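Local coordinates for ORF98 PTP-2 (PDB 6I28), which probably acts as a dual-specificity protein phosphatase, removing phosphate from tyrosine and serine or threonine residues of other proteins, at residues Gly21-Tyr24 / Gly25-Ala29; His32-Gln36 / Asn37-Cys41; Leu57-Asp61 / Gly62-His66. All coordinates share one frame; numbering follows the deposited sequence. Where two conformers were deposited one is given.

Contact 1. Residues Gly21-Tyr24 / Gly25-Ala29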
loop_
_atom_site.group_PDB
_atom_site.type_symbol
_atom_site.label_atom_id
_atom_site.label_comp_id
_atom_site.label_asym_id
_atom_site.label_seq_id
_atom_site.Cartn_x
_atom_site.Cartn_y
_atom_site.Cartn_z
ATOM N N GLY A 21 -4.638 5.053 3.932
ATOM C CA GLY A 21 -5.932 5.526 4.359
ATOM C C GLY A 21 -7.068 4.898 3.599
ATOM O O GLY A 21 -6.882 3.944 2.832
ATOM N N GLY A 22 -8.249 5.466 3.813
ATOM C CA GLY A 22 -9.452 4.925 3.211
ATOM C C GLY A 22 -10.043 5.833 2.154
ATOM O O GLY A 22 -9.331 6.607 1.527
ATOM N N PHE A 23 -11.345 5.743 1.967
ATOM C CA PHE A 23 -12.092 6.627 1.083
ATOM C C PHE A 23 -13.553 6.511 1.479
ATOM O O PHE A 23 -14.109 5.397 1.543
ATOM C CB PHE A 23 -11.881 6.310 -0.419
ATOM C CG PHE A 23 -12.687 7.236 -1.312
ATOM C CD1 PHE A 23 -12.357 8.584 -1.391
ATOM C CD2 PHE A 23 -13.781 6.775 -2.033
ATOM C CE1 PHE A 23 -13.108 9.469 -2.152
ATOM C CE2 PHE A 23 -14.533 7.652 -2.797
ATOM C CZ PHE A 23 -14.195 9.014 -2.837
ATOM N N TYR A 24 -14.200 7.658 1.710
ATOM C CA TYR A 24 -15.546 7.672 2.277
ATOM C C TYR A 24 -16.471 8.578 1.488
ATOM O O TYR A 24 -17.539 8.939 1.991
ATOM C CB TYR A 24 -15.514 8.093 3.749
ATOM C CG TYR A 24 -14.467 7.349 4.518
ATOM C CD1 TYR A 24 -14.768 6.155 5.155
ATOM C CD2 TYR A 24 -13.159 7.808 4.552
ATOM C CE1 TYR A 24 -13.788 5.444 5.835
ATOM C CE2 TYR A 24 -12.174 7.100 5.209
ATOM C CZ TYR A 24 -12.502 5.929 5.861
ATOM O OH TYR A 24 -11.522 5.228 6.533
ATOM N N GLY A 25 -16.097 8.903 0.250
ATOM C CA GLY A 25 -16.974 9.607 -0.658
ATOM C C GLY A 25 -16.824 11.105 -0.635
ATOM O O GLY A 25 -17.595 11.807 -1.318
ATOM N N ASP A 26 -15.876 11.621 0.149
ATOM C CA ASP A 26 -15.572 13.046 0.179
ATOM C C ASP A 26 -14.217 13.229 -0.495
ATOM O O ASP A 26 -13.149 13.165 0.133
ATOM C CB ASP A 26 -15.594 13.593 1.590
ATOM C CG ASP A 26 -15.338 15.087 1.638
ATOM O OD1 ASP A 26 -14.981 15.705 0.603
ATOM O OD2 ASP A 26 -15.478 15.654 2.728
ATOM N N VAL A 27 -14.255 13.478 -1.796
ATOM C CA VAL A 27 -12.989 13.673 -2.479
ATOM C C VAL A 27 -12.365 15.000 -2.082
ATOM O O VAL A 27 -11.154 15.169 -2.237
ATOM C CB VAL A 27 -13.169 13.594 -4.003
ATOM C CG1 VAL A 27 -13.626 12.207 -4.407
ATOM C CG2 VAL A 27 -14.172 14.607 -4.470
ATOM N N ILE A 28 -13.162 15.960 -1.605
ATOM C CA ILE A 28 -12.625 17.279 -1.253
ATOM C C ILE A 28 -11.743 17.179 -0.020
ATOM O O ILE A 28 -10.634 17.733 0.024
ATOM C CB ILE A 28 -13.763 18.297 -1.032
ATOM C CG1 ILE A 28 -14.573 18.461 -2.319
ATOM C CG2 ILE A 28 -13.196 19.625 -0.600
ATOM C CD1 ILE A 28 -13.826 19.113 -3.457
ATOM N N ALA A 29 -12.222 16.481 1.006
ATOM C CA ALA A 29 -11.369 16.170 2.149
ATOM C C ALA A 29 -10.090 15.450 1.714
ATOM O O ALA A 29 -8.995 15.785 2.160
ATOM C CB ALA A 29 -12.160 15.339 3.154
HETATM O O HOH W 1 -13.469 10.508 1.737
#
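Phe-23 and Val-27 meet across the turn that leads into helix 27-36. The Phe-23 side chain leaves CB with CG anti to the backbone N (chi1 179°), which swings the ring against the chain that follows. CG, CD1 and CD2 then lie under the amide of Gly-25. Gly-25 N sits 3.5 Å above the plane of the Phe-23 ring, over its centre. Further out, Phe-23 CE2 is 3.6 Å from Gly-25 N, and CZ touches Gly-25 CA at the same distance. At the far edge, near the ring plane, Phe-23 CE1 and CZ both meet Val-27 CG1 at 3.6 Å. The backbone after Phe-23 thus passes over one face of its ring, and Val-27 comes up at the edge. Gly-25 has positive phi (93°), a backbone that glycine takes up readily.

One water bridges the N-H groups that flank Gly-25. It accepts from Tyr-24 N at 2.9 Å and from Asp-26 N at 3.1 Å. The Tyr-24 hydroxyl turns to another partner and bonds to Asp-10. Phe-23 also packs on Ile-53 and Val-27 on Ala-56, both of helix 51-57.

Asp-26 is the N-cap of the helix. Its OD1 takes a nearly straight bond from Ala-29 N (2.9 Å, 168°), met from above the carboxylate plane, and a weak one from Ile-28 N. This is a strand-to-helix turn of the dual-specificity phosphatase domain, closed by an aspartate N-cap.

Contact 2. Residues His32-Gln36 / Asn37-Cys41; sequences HFVRQ and NNVGC
Asn-37 folds its side chain back over Phe-33, one turn earlier in the helix. Its ND2 stands 3.3 Å above the ring plane, over the centre of one face. The ring and amide planes are 43° apart, so the two groups do not stack flat. The nearest ring atom is Phe-33 CD2, 3.4 Å from Asn-37 ND2.

The same ND2 donates to the carbonyl O of Phe-33 at 2.9 Å. Asn-37 N also donates to Phe-33 O, at 3.1 Å, and comes from the opposite face of the carbonyl plane. Two bonds therefore grip this oxygen. CG of Asn-37 lies anti to its carbonyl carbon (chi1 -73°), which turns the amide back toward the helix. The Phe-33 ring lies beneath that amide.

Beside this pair, Val-39 points toward the helix and crosses Val-34 at about a right angle. Val-34 CG1 is 3.9 Å from Val-39 CB. The backbone sets this pair: Val-39 N donates to Val-34 O at 2.9 Å, in the carbonyl plane.

Farther out, the rings of Tyr-9 and Phe-19 meet Phe-33, Tyr-9 edge-to-face. Val-34 and Val-39 both rest on Leu-101 of strand 100-103. This joins the end of the helix to the central sheet.

Asn-38 has positive phi (57°), which lets the chain leave the helix. Its N reaches Arg-35 O at 3.4 Å, a weak bond. Together with the bond from Val-39 N, it makes a Schellman motif with Asn-38 as the C-prime residue, the motif that ends helix 27-36 before strand 41-46.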
loop_
_atom_site.group_PDB
_atom_site.type_symbol
_atom_site.label_atom_id
_atom_site.label_comp_id
_atom_site.label_asym_id
_atom_site.label_seq_id
_atom_site.Cartn_x
_atom_site.Cartn_y
_atom_site.Cartn_z
ATOM N N HIS A 32 -7.782 17.840 0.003
ATOM C CA HIS A 32 -7.173 18.706 1.008
ATOM C C HIS A 32 -6.025 18.010 1.731
ATOM O O HIS A 32 -4.968 18.602 1.942
ATOM C CB HIS A 32 -8.235 19.141 2.000
ATOM C CG HIS A 32 -7.768 20.137 3.012
ATOM N ND1 HIS A 32 -7.454 19.788 4.311
ATOM C CD2 HIS A 32 -7.602 21.479 2.935
ATOM C CE1 HIS A 32 -7.117 20.873 4.991
ATOM N NE2 HIS A 32 -7.198 21.911 4.179
ATOM N N PHE A 33 -6.199 16.732 2.079
ATOM C CA PHE A 33 -5.136 15.978 2.743
ATOM C C PHE A 33 -3.925 15.793 1.832
ATOM O O PHE A 33 -2.772 15.989 2.254
ATOM C CB PHE A 33 -5.676 14.638 3.197
ATOM C CG PHE A 33 -4.665 13.793 3.907
ATOM C CD1 PHE A 33 -3.706 13.052 3.204
ATOM C CD2 PHE A 33 -4.661 13.749 5.299
ATOM C CE1 PHE A 33 -2.782 12.279 3.868
ATOM C CE2 PHE A 33 -3.752 12.987 5.957
ATOM C CZ PHE A 33 -2.791 12.236 5.241
ATOM N N VAL A 34 -4.170 15.404 0.584
ATOM C CA VAL A 34 -3.087 15.182 -0.366
ATOM C C VAL A 34 -2.261 16.452 -0.545
ATOM O O VAL A 34 -1.019 16.415 -0.506
ATOM C CB VAL A 34 -3.678 14.703 -1.708
ATOM C CG1 VAL A 34 -2.693 14.884 -2.810
ATOM C CG2 VAL A 34 -4.163 13.271 -1.600
ATOM N N ARG A 35 -2.936 17.583 -0.818
ATOM C CA ARG A 35 -2.218 18.832 -1.093
ATOM C C ARG A 35 -1.547 19.385 0.154
ATOM O O ARG A 35 -0.404 19.847 0.089
ATOM C CB ARG A 35 -3.166 19.858 -1.724
ATOM C CG ARG A 35 -3.608 19.430 -3.125
ATOM C CD ARG A 35 -4.804 20.221 -3.617
ATOM N NE ARG A 35 -4.417 21.565 -4.025
ATOM C CZ ARG A 35 -4.048 21.902 -5.254
ATOM N NH1 ARG A 35 -4.017 20.989 -6.218
ATOM N NH2 ARG A 35 -3.721 23.157 -5.516
ATOM N N GLN A 36 -2.223 19.337 1.304
ATOM C CA GLN A 36 -1.627 19.853 2.546
ATOM C C GLN A 36 -0.347 19.102 2.908
ATOM O O GLN A 36 0.614 19.705 3.400
ATOM C CB GLN A 36 -2.634 19.734 3.691
ATOM C CG GLN A 36 -2.314 20.571 4.906
ATOM C CD GLN A 36 -3.561 20.948 5.726
ATOM O OE1 GLN A 36 -4.085 22.069 5.627
ATOM N NE2 GLN A 36 -4.027 20.017 6.530
ATOM N N ASN A 37 -0.327 17.788 2.701
ATOM C CA ASN A 37 0.758 16.902 3.127
ATOM C C ASN A 37 1.793 16.627 2.045
ATOM O O ASN A 37 2.682 15.782 2.257
ATOM C CB ASN A 37 0.162 15.584 3.641
ATOM C CG ASN A 37 -0.511 15.749 4.982
ATOM O OD1 ASN A 37 0.175 15.974 5.981
ATOM N ND2 ASN A 37 -1.838 15.707 5.016
ATOM N N ASN A 38 1.716 17.326 0.903
ATOM C CA ASN A 38 2.657 17.172 -0.223
ATOM C C ASN A 38 2.720 15.728 -0.728
ATOM O O ASN A 38 3.788 15.231 -1.070
ATOM C CB ASN A 38 4.058 17.677 0.140
ATOM C CG ASN A 38 4.966 17.771 -1.048
ATOM O OD1 ASN A 38 4.555 18.241 -2.119
ATOM N ND2 ASN A 38 6.212 17.337 -0.885
ATOM N N VAL A 39 1.581 15.044 -0.738
ATOM C CA VAL A 39 1.532 13.696 -1.304
ATOM C C VAL A 39 1.755 13.824 -2.802
ATOM O O VAL A 39 1.008 14.513 -3.477
ATOM C CB VAL A 39 0.185 13.007 -1.002
ATOM C CG1 VAL A 39 0.071 11.685 -1.782
ATOM C CG2 VAL A 39 0.041 12.786 0.498
ATOM N N GLY A 40 2.745 13.118 -3.332
ATOM C CA GLY A 40 3.089 13.245 -4.733
ATOM C C GLY A 40 2.412 12.251 -5.647
ATOM O O GLY A 40 2.341 12.471 -6.868
ATOM N N CYS A 41 1.886 11.170 -5.092
ATOM C CA CYS A 41 1.365 10.054 -5.872
ATOM C C CYS A 41 0.328 9.332 -5.015
ATOM O O CYS A 41 0.386 9.342 -3.794
ATOM C CB CYS A 41 2.602 9.247 -6.333
ATOM S SG CYS A 41 2.504 7.575 -6.542
#

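Contact 3. Residues Leu57-Asp61 / Gly62-His66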
loop_
_atom_site.group_PDB
_atom_site.type_symbol
_atom_site.label_atom_id
_atom_site.label_comp_id
_atom_site.label_asym_id
_atom_site.label_seq_id
_atom_site.Cartn_x
_atom_site.Cartn_y
_atom_site.Cartn_z
ATOM N N LEU A 57 -8.581 14.773 -7.633
ATOM C CA LEU A 57 -7.189 14.994 -7.241
ATOM C C LEU A 57 -6.384 15.672 -8.347
ATOM O O LEU A 57 -5.518 16.513 -8.075
ATOM C CB LEU A 57 -6.536 13.679 -6.884
ATOM C CG LEU A 57 -7.143 12.930 -5.692
ATOM C CD1 LEU A 57 -6.267 11.770 -5.363
ATOM C CD2 LEU A 57 -7.246 13.848 -4.502
ATOM N N TYR A 58 -6.645 15.301 -9.594
ATOM C CA TYR A 58 -6.072 15.945 -10.768
ATOM C C TYR A 58 -4.547 15.908 -10.756
ATOM O O TYR A 58 -3.878 16.895 -11.045
ATOM C CB TYR A 58 -6.558 17.383 -10.940
ATOM C CG TYR A 58 -6.691 17.730 -12.386
ATOM C CD1 TYR A 58 -7.791 17.318 -13.115
ATOM C CD2 TYR A 58 -5.705 18.460 -13.049
ATOM C CE1 TYR A 58 -7.913 17.628 -14.442
ATOM C CE2 TYR A 58 -5.830 18.777 -14.380
ATOM C CZ TYR A 58 -6.929 18.361 -15.073
ATOM O OH TYR A 58 -7.062 18.700 -16.406
ATOM N N LEU A 59 -3.990 14.750 -10.464
ATOM C CA LEU A 59 -2.546 14.681 -10.380
ATOM C C LEU A 59 -1.983 14.544 -11.770
ATOM O O LEU A 59 -2.715 14.181 -12.696
ATOM C CB LEU A 59 -2.110 13.519 -9.498
ATOM C CG LEU A 59 -2.554 13.595 -8.044
ATOM C CD1 LEU A 59 -2.527 12.291 -7.411
ATOM C CD2 LEU A 59 -1.657 14.546 -7.260
ATOM N N PRO A 60 -0.691 14.814 -11.955
ATOM C CA PRO A 60 -0.128 14.719 -13.321
ATOM C C PRO A 60 -0.206 13.275 -13.788
ATOM O O PRO A 60 -0.272 12.311 -12.992
ATOM C CB PRO A 60 1.318 15.168 -13.160
ATOM C CG PRO A 60 1.265 16.130 -11.898
ATOM C CD PRO A 60 0.235 15.446 -10.987
ATOM N N ASP A 61 -0.211 13.127 -15.100
ATOM C CA ASP A 61 -0.215 11.816 -15.725
ATOM C C ASP A 61 0.868 10.950 -15.109
ATOM O O ASP A 61 2.037 11.348 -15.049
ATOM C CB ASP A 61 0.028 11.938 -17.231
ATOM C CG ASP A 61 -1.158 12.522 -17.973
ATOM O OD1 ASP A 61 -2.320 12.320 -17.537
ATOM O OD2 ASP A 61 -0.924 13.172 -18.995
ATOM N N GLY A 62 0.479 9.779 -14.635
ATOM C CA GLY A 62 1.399 8.846 -14.122
ATOM C C GLY A 62 1.513 8.866 -12.628
ATOM O O GLY A 62 2.070 7.943 -12.062
ATOM N N ASP A 63 1.006 9.914 -11.981
ATOM C CA ASP A 63 1.086 10.020 -10.528
ATOM C C ASP A 63 -0.160 9.529 -9.831
ATOM O O ASP A 63 -0.193 9.528 -8.579
ATOM C CB ASP A 63 1.392 11.450 -10.075
ATOM C CG ASP A 63 2.800 11.898 -10.436
ATOM O OD1 ASP A 63 3.677 11.042 -10.686
ATOM O OD2 ASP A 63 3.018 13.114 -10.529
ATOM N N HIS A 64 -1.092 8.936 -10.555
ATOM C CA HIS A 64 -2.265 8.317 -9.936
ATOM C C HIS A 64 -2.516 6.984 -10.621
ATOM O O HIS A 64 -2.840 6.945 -11.812
ATOM C CB HIS A 64 -3.482 9.219 -10.030
ATOM C CG HIS A 64 -4.613 8.782 -9.160
ATOM N ND1 HIS A 64 -5.662 9.613 -8.825
ATOM C CD2 HIS A 64 -4.853 7.597 -8.549
ATOM C CE1 HIS A 64 -6.491 8.951 -8.036
ATOM N NE2 HIS A 64 -6.023 7.728 -7.855
ATOM N N LEU A 65 -2.303 5.912 -9.886
ATOM C CA LEU A 65 -2.465 4.538 -10.309
ATOM C C LEU A 65 -3.674 3.916 -9.628
ATOM O O LEU A 65 -3.848 4.043 -8.420
ATOM C CB LEU A 65 -1.229 3.729 -9.925
ATOM C CG LEU A 65 -1.151 2.248 -10.310
ATOM C CD1 LEU A 65 -1.319 2.217 -11.814
ATOM C CD2 LEU A 65 0.139 1.574 -9.921
ATOM N N HIS A 66 -4.440 3.165 -10.385
ATOM C CA HIS A 66 -5.605 2.430 -9.910
ATOM C C HIS A 66 -5.446 0.963 -10.269
ATOM O O HIS A 66 -5.151 0.638 -11.417
ATOM C CB HIS A 66 -6.893 2.979 -10.564
ATOM C CG HIS A 66 -8.108 2.143 -10.314
ATOM N ND1 HIS A 66 -8.929 1.688 -11.328
ATOM C CD2 HIS A 66 -8.634 1.658 -9.164
ATOM C CE1 HIS A 66 -9.916 0.973 -10.817
ATOM N NE2 HIS A 66 -9.750 0.930 -9.506
HETATM O O HOH W 2 -5.402 12.203 -10.161
HETATM O O HOH W 3 4.624 10.966 -13.838
#
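Pro-60 to Asp-63 form a type II beta turn, closed by a bond from Asp-63 N to Pro-60 O (2.9 Å, 163°). Gly-62 holds the third position with positive phi (98°), a conformation well suited to glycine.

The Asp-63 side chain folds back over the turn. Its CG is anti to the carbonyl carbon (chi1 -69°), and OD2 rests against the proline ring, 3.7 Å from Pro-60 CD and as far from CB and CG. OD1 takes a long bond, 3.3 Å, from a water that also donates to Asp-61 O. Its main partners are Lys-92 and Lys-98, both in salt bridges, which probably favour the charged carboxylate.

On the helix side of the loop, two leucines, Leu-57 and Leu-59, meet His-64. Leu-57 CD1 lies 3.9 Å from His-64 CE1, and the side chains cross at about a right angle. Leu-59 CD1 reaches CB of the same histidine at 4.1 Å. A second water lies in the plane of the imidazole, at its edge, 2.9 Å from His-64 ND1. It accepts from Leu-59 N and so links the loop to the ring. NE2 bonds to Ser-44 OG, so both ring nitrogens are engaged.

The loop connects helix 51-57 to strand 64-68, an outer strand of the five-stranded sheet. Leu-57, Leu-59 and His-64 all pack on Val-42 of neighbouring strand 41-46. Leu-57 also reaches Met-30 and Arg-31 of helix 27-36. Gly-62 O bonds to Tyr-88 of helix 82-95.

How the contacts relate
The three contacts come in series along the chain, all in the dual-specificity phosphatase catalytic domain. Contacts 1 and 2 mark the start and end of helix 27-36, and their centres are about 13 Å apart. Strand 41-46, helix 51-57 and strand 64-68 then form a beta-alpha-beta unit, whose two strands are parallel neighbours in the sheet. Contact 2 leads into its first strand and contact 3 into its second, while contact 1 begins the helix before it. Contact 3 lies about 12 Å from contact 2, centre to centre, and touches it: Gly-40 O is 3.5 Å from Asp-63 CB. Contacts 1 and 3 do not touch.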